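Local structure of alpha-1,3-glucanase (Bacillus circulans, 5ZRU) at residues Asp24-Gly29 with Ser62-Thr67; Thr78-Met83 with Phe135-Val140; Phe356-Ser361 with Asn386-Gly391; Ala379-Asn384 with Val439-His444. The protein hydrolyses alpha-1,3-glucan as a family GH87 glycoside hydrolase, this chain being its catalytic unit, and probably binds carbohydrate. All blocks are in the same frame, centred on the assembly; numbering follows the deposited sequence.

Contact 1 of 4, residues Asp24-Gly29 with Ser62-Thr67; sequences DDAARG and SYAQWT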
loop_
_atom_site.group_PDB
_atom_site.type_symbol
_atom_site.label_atom_id
_atom_site.label_comp_id
_atom_site.label_asym_id
_atom_site.label_seq_id
_atom_site.Cartn_x
_atom_site.Cartn_y
_atom_site.Cartn_z
ATOM N N ASP A 24 -1.115 7.810 20.859
ATOM C CA ASP A 24 -0.717 8.550 22.048
ATOM C C ASP A 24 -1.468 9.866 22.212
ATOM O O ASP A 24 -1.429 10.442 23.303
ATOM C CB ASP A 24 0.793 8.794 22.025
ATOM C CG ASP A 24 1.592 7.495 22.101
ATOM O OD1 ASP A 24 1.312 6.677 23.002
ATOM O OD2 ASP A 24 2.490 7.290 21.259
ATOM N N ASP A 25 -2.145 10.350 21.165
ATOM C CA ASP A 25 -3.011 11.522 21.282
ATOM C C ASP A 25 -4.321 11.220 22.002
ATOM O O ASP A 25 -5.053 12.155 22.349
ATOM C CB ASP A 25 -3.339 12.094 19.896
ATOM C CG ASP A 25 -2.119 12.624 19.159
ATOM O OD1 ASP A 25 -1.214 13.183 19.809
ATOM O OD2 ASP A 25 -2.080 12.490 17.908
ATOM N N ALA A 26 -4.643 9.954 22.231
ATOM C CA ALA A 26 -5.953 9.585 22.742
ATOM C C ALA A 26 -5.948 9.469 24.256
ATOM O O ALA A 26 -4.994 8.965 24.855
ATOM C CB ALA A 26 -6.420 8.256 22.147
ATOM N N ALA A 27 -7.040 9.919 24.862
ATOM C CA ALA A 27 -7.377 9.508 26.214
ATOM C C ALA A 27 -8.029 8.130 26.174
ATOM O O ALA A 27 -8.855 7.847 25.297
ATOM C CB ALA A 27 -8.319 10.524 26.857
ATOM N N ARG A 28 -7.651 7.273 27.120
ATOM C CA ARG A 28 -8.162 5.911 27.230
ATOM C C ARG A 28 -9.028 5.775 28.474
ATOM O O ARG A 28 -8.689 6.310 29.531
ATOM C CB ARG A 28 -7.024 4.889 27.345
ATOM C CG ARG A 28 -5.943 4.986 26.315
ATOM C CD ARG A 28 -4.987 3.809 26.458
ATOM N NE ARG A 28 -4.107 3.906 27.623
ATOM C CZ ARG A 28 -3.011 4.661 27.670
ATOM N NH1 ARG A 28 -2.671 5.415 26.629
ATOM N NH2 ARG A 28 -2.258 4.675 28.763
ATOM N N GLY A 29 -10.115 5.019 28.374
ATOM C CA GLY A 29 -10.888 4.821 29.583
ATOM C C GLY A 29 -11.787 3.610 29.509
ATOM O O GLY A 29 -11.825 2.889 28.508
ATOM N N SER A 62 -15.066 0.284 27.168
ATOM C CA SER A 62 -13.706 0.691 26.842
ATOM C C SER A 62 -13.725 1.673 25.679
ATOM O O SER A 62 -14.449 1.476 24.700
ATOM C CB SER A 62 -12.857 -0.528 26.467
ATOM O OG SER A 62 -12.869 -1.510 27.494
ATOM N N TYR A 63 -12.917 2.725 25.770
ATOM C CA TYR A 63 -12.950 3.721 24.711
ATOM C C TYR A 63 -11.584 4.362 24.519
ATOM O O TYR A 63 -10.737 4.373 25.418
ATOM C CB TYR A 63 -13.996 4.806 24.995
ATOM C CG TYR A 63 -13.685 5.669 26.204
ATOM C CD1 TYR A 63 -12.853 6.778 26.093
ATOM C CD2 TYR A 63 -14.244 5.386 27.441
ATOM C CE1 TYR A 63 -12.569 7.575 27.190
ATOM C CE2 TYR A 63 -13.977 6.183 28.544
ATOM C CZ TYR A 63 -13.138 7.274 28.411
ATOM O OH TYR A 63 -12.861 8.068 29.500
ATOM N N ALA A 64 -11.395 4.896 23.314
ATOM C CA ALA A 64 -10.341 5.847 22.985
ATOM C C ALA A 64 -11.002 7.132 22.504
ATOM O O ALA A 64 -11.956 7.093 21.720
ATOM C CB ALA A 64 -9.405 5.305 21.900
ATOM N N GLN A 65 -10.493 8.268 22.965
ATOM C CA GLN A 65 -11.137 9.544 22.701
ATOM C C GLN A 65 -10.083 10.575 22.328
ATOM O O GLN A 65 -9.024 10.647 22.955
ATOM C CB GLN A 65 -11.942 9.989 23.926
ATOM C CG GLN A 65 -12.625 11.332 23.827
ATOM C CD GLN A 65 -13.553 11.564 25.010
ATOM O OE1 GLN A 65 -14.330 10.683 25.381
ATOM N NE2 GLN A 65 -13.463 12.747 25.615
ATOM N N TRP A 66 -10.378 11.367 21.298
ATOM C CA TRP A 66 -9.494 12.421 20.834
ATOM C C TRP A 66 -10.218 13.760 20.874
ATOM O O TRP A 66 -11.440 13.821 20.721
ATOM C CB TRP A 66 -9.023 12.169 19.399
ATOM C CG TRP A 66 -8.082 11.025 19.229
ATOM C CD1 TRP A 66 -6.723 11.083 19.242
ATOM C CD2 TRP A 66 -8.425 9.663 18.974
ATOM N NE1 TRP A 66 -6.191 9.835 19.029
ATOM C CE2 TRP A 66 -7.216 8.946 18.853
ATOM C CE3 TRP A 66 -9.634 8.974 18.846
ATOM C CZ2 TRP A 66 -7.182 7.577 18.618
ATOM C CZ3 TRP A 66 -9.597 7.610 18.619
ATOM C CH2 TRP A 66 -8.381 6.929 18.508
ATOM N N THR A 67 -9.455 14.831 21.058
ATOM C CA THR A 67 -9.973 16.188 20.948
ATOM C C THR A 67 -9.423 16.836 19.686
ATOM O O THR A 67 -8.206 16.874 19.485
ATOM C CB THR A 67 -9.606 17.030 22.173
ATOM O OG1 THR A 67 -10.084 16.377 23.347
ATOM C CG2 THR A 67 -10.257 18.409 22.088
HETATM O O HOH W 1 -6.424 14.318 20.782
#
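The phenol ring of Y63 lies flat over G29, whose CA is 3.8 Å from the centroid of the Y63 ring, a CH-pi contact over one face. With CG set between the backbone N and the carbonyl carbon (chi1 66°), the ring leans across to the neighbouring strand. A side chain at G29 would have no room, since a modelled CB would fall 2.3 Å from Y63 OH. Replacing Y63 by an alanine would remove the ring from the G29 backbone and is likely to leave R155 without its cation-pi partner. The two residues pair the outermost strand, 27-29, of a five-stranded antiparallel sheet with the next one, 63-67, at 153°, consistent with the beta-sandwich of galactose-binding-like domains. Two hydrogen-bonded pairs fix the alignment, A27 with Q65 (A27 N to Q65 O 2.8 Å) and G29 with Y63 (Y63 N to G29 O 3.0 Å), with the non-hydrogen-bonded pair R28 and A64 between them. At the other end W66 receives two neighbours from different sides. A26 CB sits over its face, 3.7 Å from the centroid of the W66 five-membered ring and offset toward the rim, whereas D25 CB meets the edge in the ring plane, 3.6 Å from W66 CD1. The indole touches V168 and L171 of strand 166-174, so it packs between two sheets, and W66 NE1 donates to D22 O. A water links the 3-10 turn before strand 27-29 to strand 63-67, giving a hydrogen to D25 O and accepting one from T67 N at 3.1 Å.

Contact 2 of 4, residues Thr78-Met83 with Phe135-Val140; sequences TMRFTM and FRFDEV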
loop_
_atom_site.group_PDB
_atom_site.type_symbol
_atom_site.label_atom_id
_atom_site.label_comp_id
_atom_site.label_asym_id
_atom_site.label_seq_id
_atom_site.Cartn_x
_atom_site.Cartn_y
_atom_site.Cartn_z
ATOM N N THR A 78 -11.578 8.241 8.859
ATOM C CA THR A 78 -11.056 6.912 8.575
ATOM C C THR A 78 -10.483 6.357 9.869
ATOM O O THR A 78 -9.874 7.093 10.649
ATOM C CB THR A 78 -9.972 6.947 7.490
ATOM O OG1 THR A 78 -10.483 7.620 6.336
ATOM C CG2 THR A 78 -9.563 5.535 7.094
ATOM N N MET A 79 -10.720 5.074 10.126
ATOM C CA MET A 79 -10.225 4.435 11.341
ATOM C C MET A 79 -9.433 3.195 10.962
ATOM O O MET A 79 -9.925 2.355 10.204
ATOM C CB MET A 79 -11.372 4.052 12.288
ATOM C CG MET A 79 -10.879 3.302 13.552
ATOM S SD MET A 79 -12.213 2.955 14.728
ATOM C CE MET A 79 -13.193 1.799 13.774
ATOM N N ARG A 80 -8.214 3.081 11.488
ATOM C CA ARG A 80 -7.441 1.849 11.381
ATOM C C ARG A 80 -7.631 1.062 12.670
ATOM O O ARG A 80 -7.378 1.585 13.766
ATOM C CB ARG A 80 -5.964 2.129 11.111
ATOM C CG ARG A 80 -5.158 0.862 10.801
ATOM C CD ARG A 80 -3.792 1.213 10.247
ATOM N NE ARG A 80 -3.082 0.032 9.762
ATOM C CZ ARG A 80 -2.169 -0.635 10.459
ATOM N NH1 ARG A 80 -1.842 -0.248 11.691
ATOM N NH2 ARG A 80 -1.574 -1.693 9.917
ATOM N N PHE A 81 -8.084 -0.185 12.538
ATOM C CA PHE A 81 -8.564 -0.967 13.672
ATOM C C PHE A 81 -8.139 -2.419 13.498
ATOM O O PHE A 81 -7.728 -2.842 12.412
ATOM C CB PHE A 81 -10.100 -0.903 13.786
ATOM C CG PHE A 81 -10.796 -1.718 12.729
ATOM C CD1 PHE A 81 -10.956 -1.207 11.451
ATOM C CD2 PHE A 81 -11.218 -3.014 12.989
ATOM C CE1 PHE A 81 -11.556 -1.964 10.448
ATOM C CE2 PHE A 81 -11.806 -3.783 12.003
ATOM C CZ PHE A 81 -11.983 -3.254 10.720
ATOM N N THR A 82 -8.294 -3.202 14.572
ATOM C CA THR A 82 -8.152 -4.654 14.497
ATOM C C THR A 82 -9.291 -5.304 15.275
ATOM O O THR A 82 -9.812 -4.732 16.237
ATOM C CB THR A 82 -6.789 -5.142 15.053
ATOM O OG1 THR A 82 -6.734 -6.577 15.012
ATOM C CG2 THR A 82 -6.606 -4.694 16.505
ATOM N N MET A 83 -9.685 -6.496 14.838
ATOM C CA MET A 83 -10.643 -7.325 15.560
ATOM C C MET A 83 -10.333 -8.782 15.227
ATOM O O MET A 83 -9.645 -9.060 14.245
ATOM C CB MET A 83 -12.095 -6.968 15.194
ATOM C CG MET A 83 -12.491 -7.341 13.768
ATOM S SD MET A 83 -14.137 -6.734 13.347
ATOM C CE MET A 83 -15.226 -7.911 14.141
ATOM N N PHE A 135 -1.477 -9.118 8.517
ATOM C CA PHE A 135 -2.687 -8.409 8.071
ATOM C C PHE A 135 -3.709 -8.344 9.211
ATOM O O PHE A 135 -4.903 -8.566 9.014
ATOM C CB PHE A 135 -3.289 -9.086 6.823
ATOM C CG PHE A 135 -4.264 -8.222 6.019
ATOM C CD1 PHE A 135 -4.594 -6.928 6.406
ATOM C CD2 PHE A 135 -4.844 -8.735 4.865
ATOM C CE1 PHE A 135 -5.498 -6.160 5.645
ATOM C CE2 PHE A 135 -5.735 -7.979 4.099
ATOM C CZ PHE A 135 -6.069 -6.689 4.496
ATOM N N ARG A 136 -3.239 -8.052 10.427
ATOM C CA ARG A 136 -4.161 -8.018 11.558
ATOM C C ARG A 136 -4.960 -6.722 11.636
ATOM O O ARG A 136 -5.981 -6.686 12.335
ATOM C CB ARG A 136 -3.391 -8.270 12.860
ATOM C CG ARG A 136 -2.978 -9.744 13.005
ATOM C CD ARG A 136 -1.982 -9.964 14.147
ATOM N NE ARG A 136 -0.643 -9.563 13.727
ATOM C CZ ARG A 136 0.484 -10.034 14.253
ATOM N NH1 ARG A 136 0.446 -10.924 15.243
ATOM N NH2 ARG A 136 1.646 -9.627 13.771
ATOM N N PHE A 137 -4.537 -5.665 10.938
ATOM C CA PHE A 137 -5.258 -4.401 10.952
ATOM C C PHE A 137 -5.957 -4.161 9.615
ATOM O O PHE A 137 -5.586 -4.716 8.576
ATOM C CB PHE A 137 -4.318 -3.232 11.293
ATOM C CG PHE A 137 -3.964 -3.145 12.760
ATOM C CD1 PHE A 137 -2.943 -3.928 13.292
ATOM C CD2 PHE A 137 -4.664 -2.292 13.605
ATOM C CE1 PHE A 137 -2.620 -3.861 14.652
ATOM C CE2 PHE A 137 -4.358 -2.215 14.973
ATOM C CZ PHE A 137 -3.334 -2.994 15.497
ATOM N N ASP A 138 -6.998 -3.333 9.667
ATOM C CA ASP A 138 -7.797 -2.981 8.500
ATOM C C ASP A 138 -8.317 -1.567 8.720
ATOM O O ASP A 138 -8.081 -0.963 9.768
ATOM C CB ASP A 138 -8.946 -3.983 8.292
ATOM C CG ASP A 138 -9.465 -4.007 6.849
ATOM O OD1 ASP A 138 -8.967 -3.239 6.000
ATOM O OD2 ASP A 138 -10.381 -4.802 6.560
ATOM N N GLU A 139 -9.051 -1.038 7.740
ATOM C CA GLU A 139 -9.604 0.305 7.862
ATOM C C GLU A 139 -11.075 0.308 7.483
ATOM O O GLU A 139 -11.546 -0.563 6.743
ATOM C CB GLU A 139 -8.840 1.316 6.985
ATOM C CG GLU A 139 -7.413 1.526 7.456
ATOM C CD GLU A 139 -6.680 2.588 6.667
ATOM O OE1 GLU A 139 -7.284 3.226 5.784
ATOM O OE2 GLU A 139 -5.486 2.763 6.925
ATOM N N VAL A 140 -11.800 1.280 8.041
ATOM C CA VAL A 140 -13.134 1.649 7.583
ATOM C C VAL A 140 -13.169 3.167 7.547
ATOM O O VAL A 140 -12.332 3.837 8.155
ATOM C CB VAL A 140 -14.281 1.112 8.477
ATOM C CG1 VAL A 140 -14.398 -0.406 8.356
ATOM C CG2 VAL A 140 -14.074 1.520 9.936
HETATM O O HOH W 2 -4.421 0.168 7.220
HETATM O O HOH W 3 -8.704 -7.113 11.715
#
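R80 and E139 form a non-hydrogen-bonded pair in an antiparallel ladder that brings R80 into the second shell of a calcium site, R80 NH1 making a salt bridge to the calcium ligand D169. The R80 chain is extended, with CG anti to the backbone N (chi1 -172°), and its guanidinium lies nearly parallel to the F137 ring, the planes 14° apart. F137 CB sits over the guanidinium, 3.4 Å from R80 NH2. At the guanidinium edge, in plane, a water accepts from R80 NE at 2.9 Å and donates to E139 OE2 at 2.8 Å. A leucine in place of R80 would probably leave D169 without its salt-bridge mate and the bridging water without its N-H donor. The strands, 76-82 and 132-144, are neighbours in an antiparallel sheet of the first domain, with M79 to V140 and F81 to D138 as hydrogen-bonded pairs (M79 N to V140 O 2.8 Å, D138 N to F81 O 2.9 Å). T82 CB approaches the F137 ring from the face opposite R80, 3.9 Å from its centroid, while T82 OG1 donates to R136 O at 2.8 Å from 38° above the carbonyl plane. On the strands' other side, F81 CE1 meets V140 CG1 and M79 CE meets V140 CG2. E139 makes salt bridges to R371 and R347, and D138 OD1 accepts from H318 NE2, tying this strand to the second domain.

Contact 3 of 4, residues Phe356-Ser361 with Asn386-Gly391; sequences FAQGTS and NGAPAG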
loop_
_atom_site.group_PDB
_atom_site.type_symbol
_atom_site.label_atom_id
_atom_site.label_comp_id
_atom_site.label_asym_id
_atom_site.label_seq_id
_atom_site.Cartn_x
_atom_site.Cartn_y
_atom_site.Cartn_z
ATOM N N PHE A 356 4.008 -2.173 -11.667
ATOM C CA PHE A 356 4.247 -1.841 -13.075
ATOM C C PHE A 356 4.989 -3.015 -13.711
ATOM O O PHE A 356 6.207 -3.131 -13.569
ATOM C CB PHE A 356 5.078 -0.567 -13.190
ATOM C CG PHE A 356 4.334 0.703 -12.843
ATOM C CD1 PHE A 356 2.946 0.737 -12.820
ATOM C CD2 PHE A 356 5.038 1.875 -12.554
ATOM C CE1 PHE A 356 2.263 1.928 -12.508
ATOM C CE2 PHE A 356 4.366 3.063 -12.254
ATOM C CZ PHE A 356 2.972 3.087 -12.236
ATOM N N ALA A 357 4.274 -3.882 -14.425
ATOM C CA ALA A 357 4.858 -5.124 -14.931
ATOM C C ALA A 357 4.807 -5.154 -16.457
ATOM O O ALA A 357 4.276 -4.249 -17.104
ATOM C CB ALA A 357 4.137 -6.341 -14.341
ATOM N N GLN A 358 5.385 -6.210 -17.036
ATOM C CA GLN A 358 5.207 -6.493 -18.469
ATOM C C GLN A 358 5.604 -5.310 -19.350
ATOM O O GLN A 358 4.919 -4.985 -20.327
ATOM C CB GLN A 358 3.759 -6.905 -18.758
ATOM C CG GLN A 358 3.443 -8.329 -18.352
ATOM C CD GLN A 358 4.224 -9.312 -19.189
ATOM O OE1 GLN A 358 5.310 -9.753 -18.801
ATOM N NE2 GLN A 358 3.687 -9.650 -20.356
ATOM N N GLY A 359 6.704 -4.651 -18.998
ATOM C CA GLY A 359 7.228 -3.580 -19.812
ATOM C C GLY A 359 6.570 -2.231 -19.635
ATOM O O GLY A 359 6.870 -1.314 -20.406
ATOM N N THR A 360 5.661 -2.091 -18.675
ATOM C CA THR A 360 5.153 -0.777 -18.300
ATOM C C THR A 360 6.318 0.189 -18.143
ATOM O O THR A 360 7.290 -0.108 -17.439
ATOM C CB THR A 360 4.378 -0.876 -16.982
ATOM O OG1 THR A 360 3.278 -1.786 -17.130
ATOM C CG2 THR A 360 3.873 0.496 -16.567
ATOM N N SER A 361 6.220 1.346 -18.800
ATOM C CA SER A 361 7.339 2.275 -18.910
ATOM C C SER A 361 6.867 3.712 -18.737
ATOM O O SER A 361 5.689 4.036 -18.926
ATOM C CB SER A 361 8.056 2.140 -20.267
ATOM O OG SER A 361 8.656 0.862 -20.395
ATOM N N ASN A 386 5.271 -13.280 -23.150
ATOM C CA ASN A 386 4.783 -12.972 -24.494
ATOM C C ASN A 386 5.627 -11.906 -25.183
ATOM O O ASN A 386 5.134 -11.176 -26.041
ATOM C CB ASN A 386 3.310 -12.548 -24.468
ATOM C CG ASN A 386 2.408 -13.635 -23.939
ATOM O OD1 ASN A 386 2.676 -14.822 -24.130
ATOM N ND2 ASN A 386 1.337 -13.241 -23.260
ATOM N N GLY A 387 6.906 -11.802 -24.829
ATOM C CA GLY A 387 7.767 -10.867 -25.522
ATOM C C GLY A 387 7.621 -9.421 -25.104
ATOM O O GLY A 387 7.928 -8.523 -25.896
ATOM N N ALA A 388 7.152 -9.162 -23.893
ATOM C CA ALA A 388 7.094 -7.792 -23.408
ATOM C C ALA A 388 8.502 -7.201 -23.369
ATOM O O ALA A 388 9.460 -7.909 -23.035
ATOM C CB ALA A 388 6.469 -7.744 -22.013
ATOM N N PRO A 389 8.664 -5.920 -23.694
ATOM C CA PRO A 389 9.977 -5.283 -23.568
ATOM C C PRO A 389 10.299 -5.010 -22.111
ATOM O O PRO A 389 9.440 -5.080 -21.231
ATOM C CB PRO A 389 9.795 -3.978 -24.342
ATOM C CG PRO A 389 8.370 -3.618 -24.044
ATOM C CD PRO A 389 7.632 -4.946 -24.095
ATOM N N ALA A 390 11.555 -4.662 -21.861
ATOM C CA ALA A 390 11.954 -4.283 -20.510
ATOM C C ALA A 390 11.296 -2.970 -20.099
ATOM O O ALA A 390 11.351 -1.978 -20.835
ATOM C CB ALA A 390 13.473 -4.162 -20.423
ATOM N N GLY A 391 10.684 -2.959 -18.914
ATOM C CA GLY A 391 10.132 -1.719 -18.392
ATOM C C GLY A 391 11.241 -0.745 -18.024
ATOM O O GLY A 391 12.249 -1.120 -17.418
HETATM O O HOH W 4 9.885 -0.429 -22.685
#
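G359 and P389 meet closest, G359 CA lying 3.0 Å from P389 O, where two loops of the parallel beta-helix pack against each other. The helix is that of the pectate-lyase-like second domain, and the loops leave its neighbouring strands 354-357 and 378-381. The absence of a side chain at G359 permits the approach, for a modelled CB would fall 2.6 Å from P389 O. G391 adds a second backbone contact, its CA 3.4 Å from T360 O, and again a CB there would run into that carbonyl. On the other flank A388 CB points toward the first loop and fits between the backbone and the amide of Q358, 3.6 Å from Q358 O and 3.8 Å from Q358 NE2. The turn of the Q358 chain about CB-CG (chi2 -66°) brings that amide back over the methyl.

The next layer fixes these parts. Q358 OE1 accepts from S383 OG, and Q358 NE2 donates to D327 O and V385 O, so the amide plane is held from both ends. A water donates to both S361 OG and A390 O, giving the loops a shared polar partner; S361 OG itself donates to G359 O at 2.8 Å, from well above the carbonyl plane, and accepts from V392 N. Finally, the loop of G359 is a type I' turn from A357 to T360, in which both central residues, Q358 and G359, have positive phi. It is closed by two donors on A357 O: T360 N at 3.0 Å and T360 OG1 at 2.7 Å, the hydroxyl lying in the carbonyl plane.

Contact 4 of 4, residues Ala379-Asn384 with Val439-His444; sequences AVWTSN and VFPGYH. With SO4 (sulfate ion), chain D.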
loop_
_atom_site.group_PDB
_atom_site.type_symbol
_atom_site.label_atom_id
_atom_site.label_comp_id
_atom_site.label_asym_id
_atom_site.label_seq_id
_atom_site.Cartn_x
_atom_site.Cartn_y
_atom_site.Cartn_z
ATOM N N ALA A 379 5.936 -1.472 -6.872
ATOM C CA ALA A 379 6.949 -2.342 -7.452
ATOM C C ALA A 379 7.005 -2.185 -8.963
ATOM O O ALA A 379 5.982 -1.960 -9.614
ATOM C CB ALA A 379 6.675 -3.815 -7.117
ATOM N N VAL A 380 8.211 -2.355 -9.516
ATOM C CA VAL A 380 8.415 -2.535 -10.953
ATOM C C VAL A 380 8.962 -3.943 -11.168
ATOM O O VAL A 380 10.136 -4.214 -10.891
ATOM C CB VAL A 380 9.371 -1.491 -11.548
ATOM C CG1 VAL A 380 9.571 -1.768 -13.053
ATOM C CG2 VAL A 380 8.835 -0.106 -11.329
ATOM N N TRP A 381 8.129 -4.840 -11.669
ATOM C CA TRP A 381 8.580 -6.182 -12.048
ATOM C C TRP A 381 8.683 -6.211 -13.571
ATOM O O TRP A 381 7.672 -6.298 -14.273
ATOM C CB TRP A 381 7.623 -7.245 -11.517
ATOM C CG TRP A 381 7.951 -8.641 -11.994
ATOM C CD1 TRP A 381 9.141 -9.081 -12.488
ATOM C CD2 TRP A 381 7.061 -9.758 -12.036
ATOM N NE1 TRP A 381 9.053 -10.407 -12.838
ATOM C CE2 TRP A 381 7.784 -10.850 -12.567
ATOM C CE3 TRP A 381 5.726 -9.944 -11.673
ATOM C CZ2 TRP A 381 7.214 -12.107 -12.749
ATOM C CZ3 TRP A 381 5.160 -11.200 -11.846
ATOM C CH2 TRP A 381 5.905 -12.265 -12.380
ATOM N N THR A 382 9.911 -6.154 -14.088
ATOM C CA THR A 382 10.130 -6.139 -15.536
ATOM C C THR A 382 10.090 -7.570 -16.082
ATOM O O THR A 382 11.090 -8.143 -16.524
ATOM C CB THR A 382 11.439 -5.432 -15.870
ATOM O OG1 THR A 382 12.480 -5.949 -15.040
ATOM C CG2 THR A 382 11.319 -3.920 -15.622
ATOM N N SER A 383 8.885 -8.142 -16.047
ATOM C CA SER A 383 8.617 -9.446 -16.636
ATOM C C SER A 383 8.608 -9.354 -18.162
ATOM O O SER A 383 8.510 -8.272 -18.745
ATOM C CB SER A 383 7.280 -9.991 -16.135
ATOM O OG SER A 383 6.219 -9.094 -16.432
ATOM N N ASN A 384 8.710 -10.521 -18.813
ATOM C CA ASN A 384 8.825 -10.559 -20.271
ATOM C C ASN A 384 7.926 -11.630 -20.887
ATOM O O ASN A 384 8.274 -12.223 -21.917
ATOM C CB ASN A 384 10.280 -10.777 -20.707
ATOM C CG ASN A 384 10.805 -12.174 -20.379
ATOM O OD1 ASN A 384 10.294 -12.859 -19.501
ATOM N ND2 ASN A 384 11.838 -12.597 -21.099
ATOM N N VAL A 439 15.571 -11.928 -8.223
ATOM C CA VAL A 439 15.024 -13.272 -8.023
ATOM C C VAL A 439 13.900 -13.636 -8.988
ATOM O O VAL A 439 13.560 -14.818 -9.103
ATOM C CB VAL A 439 14.557 -13.422 -6.558
ATOM C CG1 VAL A 439 13.159 -12.867 -6.377
ATOM C CG2 VAL A 439 14.629 -14.881 -6.115
ATOM N N PHE A 440 13.332 -12.681 -9.712
ATOM C CA PHE A 440 12.127 -12.964 -10.480
ATOM C C PHE A 440 12.433 -13.166 -11.957
ATOM O O PHE A 440 13.474 -12.724 -12.453
ATOM C CB PHE A 440 11.117 -11.823 -10.302
ATOM C CG PHE A 440 10.616 -11.703 -8.893
ATOM C CD1 PHE A 440 10.061 -12.806 -8.253
ATOM C CD2 PHE A 440 10.757 -10.519 -8.183
ATOM C CE1 PHE A 440 9.610 -12.715 -6.940
ATOM C CE2 PHE A 440 10.312 -10.423 -6.869
ATOM C CZ PHE A 440 9.741 -11.522 -6.244
ATOM N N PRO A 441 11.540 -13.850 -12.683
ATOM C CA PRO A 441 11.698 -13.987 -14.135
ATOM C C PRO A 441 11.711 -12.638 -14.832
ATOM O O PRO A 441 11.215 -11.633 -14.316
ATOM C CB PRO A 441 10.464 -14.800 -14.557
ATOM C CG PRO A 441 10.074 -15.551 -13.339
ATOM C CD PRO A 441 10.415 -14.658 -12.172
ATOM N N GLY A 442 12.288 -12.626 -16.023
ATOM C CA GLY A 442 12.278 -11.437 -16.857
ATOM C C GLY A 442 13.615 -10.722 -16.896
ATOM O O GLY A 442 14.674 -11.291 -16.634
ATOM N N TYR A 443 13.551 -9.432 -17.233
ATOM C CA TYR A 443 14.754 -8.617 -17.341
ATOM C C TYR A 443 15.272 -8.232 -15.968
ATOM O O TYR A 443 14.489 -7.943 -15.057
ATOM C CB TYR A 443 14.478 -7.338 -18.124
ATOM C CG TYR A 443 13.853 -7.568 -19.464
ATOM C CD1 TYR A 443 14.638 -7.766 -20.594
ATOM C CD2 TYR A 443 12.476 -7.579 -19.604
ATOM C CE1 TYR A 443 14.061 -7.964 -21.829
ATOM C CE2 TYR A 443 11.889 -7.773 -20.823
ATOM C CZ TYR A 443 12.681 -7.970 -21.933
ATOM O OH TYR A 443 12.073 -8.163 -23.147
ATOM N N HIS A 444 16.600 -8.208 -15.830
ATOM C CA HIS A 444 17.230 -7.666 -14.630
ATOM C C HIS A 444 17.942 -6.360 -14.978
ATOM O O HIS A 444 17.350 -5.522 -15.671
ATOM C CB HIS A 444 18.130 -8.730 -13.998
ATOM C CG HIS A 444 17.353 -9.908 -13.497
ATOM N ND1 HIS A 444 17.814 -11.207 -13.557
ATOM C CD2 HIS A 444 16.112 -9.974 -12.957
ATOM C CE1 HIS A 444 16.894 -12.019 -13.061
ATOM N NE2 HIS A 444 15.853 -11.294 -12.686
HETATM S S SO4 D . 19.433 -8.860 -18.021
HETATM O O1 SO4 D . 20.479 -9.868 -17.826
HETATM O O2 SO4 D . 19.583 -7.834 -17.004
HETATM O O3 SO4 D . 19.563 -8.259 -19.348
HETATM O O4 SO4 D . 18.126 -9.503 -17.895
HETATM O O HOH W 5 12.647 -11.115 -23.755
#
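W381 and T382 grip the loop 439-444 through three hydrogen bonds, and this is the tight part of the contact. W381 NE1 donates to P441 O at 2.9 Å, nearly straight at 164°, with the oxygen in the plane of the indole. Y443 N donates to T382 O at 2.9 Å, and T382 OG1 returns a bond of 2.8 Å to Y443 O, so T382 holds both backbone polar atoms of Y443. The hydroxyl faces Y443 because OG1 lies between the backbone N and the carbonyl carbon (chi1 49°). G442 fits beneath, its backbone too close to T382 for a side chain: a modelled CB would fall 2.3 Å from T382 O.

Toward solvent the packing is looser. N384, an exposed residue, reaches the phenol ring obliquely, its CB 3.4 Å from Y443 CE2, and a water accepts from N384 ND2 and donates to Y443 OH, which is also bonded to A388 O. A sulfate, probably from the crystallisation liquor, accepts from H444 N at 2.9 Å.

F440 turns its edge toward the W381 face, the planes at 51°, and meets F413 edge-to-face as well. W381 lies on strand 378-381, whereas the partner loop follows strand 435-437; strand 411-412 lies between them in the stack of parallel strands, so the contact reaches past one intervening coil of the beta-helix.

How the contacts relate
The four contacts follow the chain through two domains. Contacts 1 and 2 come first, in series, in the antiparallel sheets of the first domain; their centres are 17 Å apart, and strand 63-67 is followed directly by strand 76-82. Contacts 3 and 4 lie across the chain's centre in the parallel beta-helix, with centres 32 to 49 Å from those of the first two. They are 8 Å apart by centres, their segments alternate along the chain, and their strands 354-357 and 378-381 are neighbours. The ring of Y443 also packs on P389 and A390, making one continuous patch of loops. Contact 2 faces the beta-helix, whose bonds to strand 132-144 tie the two domains together.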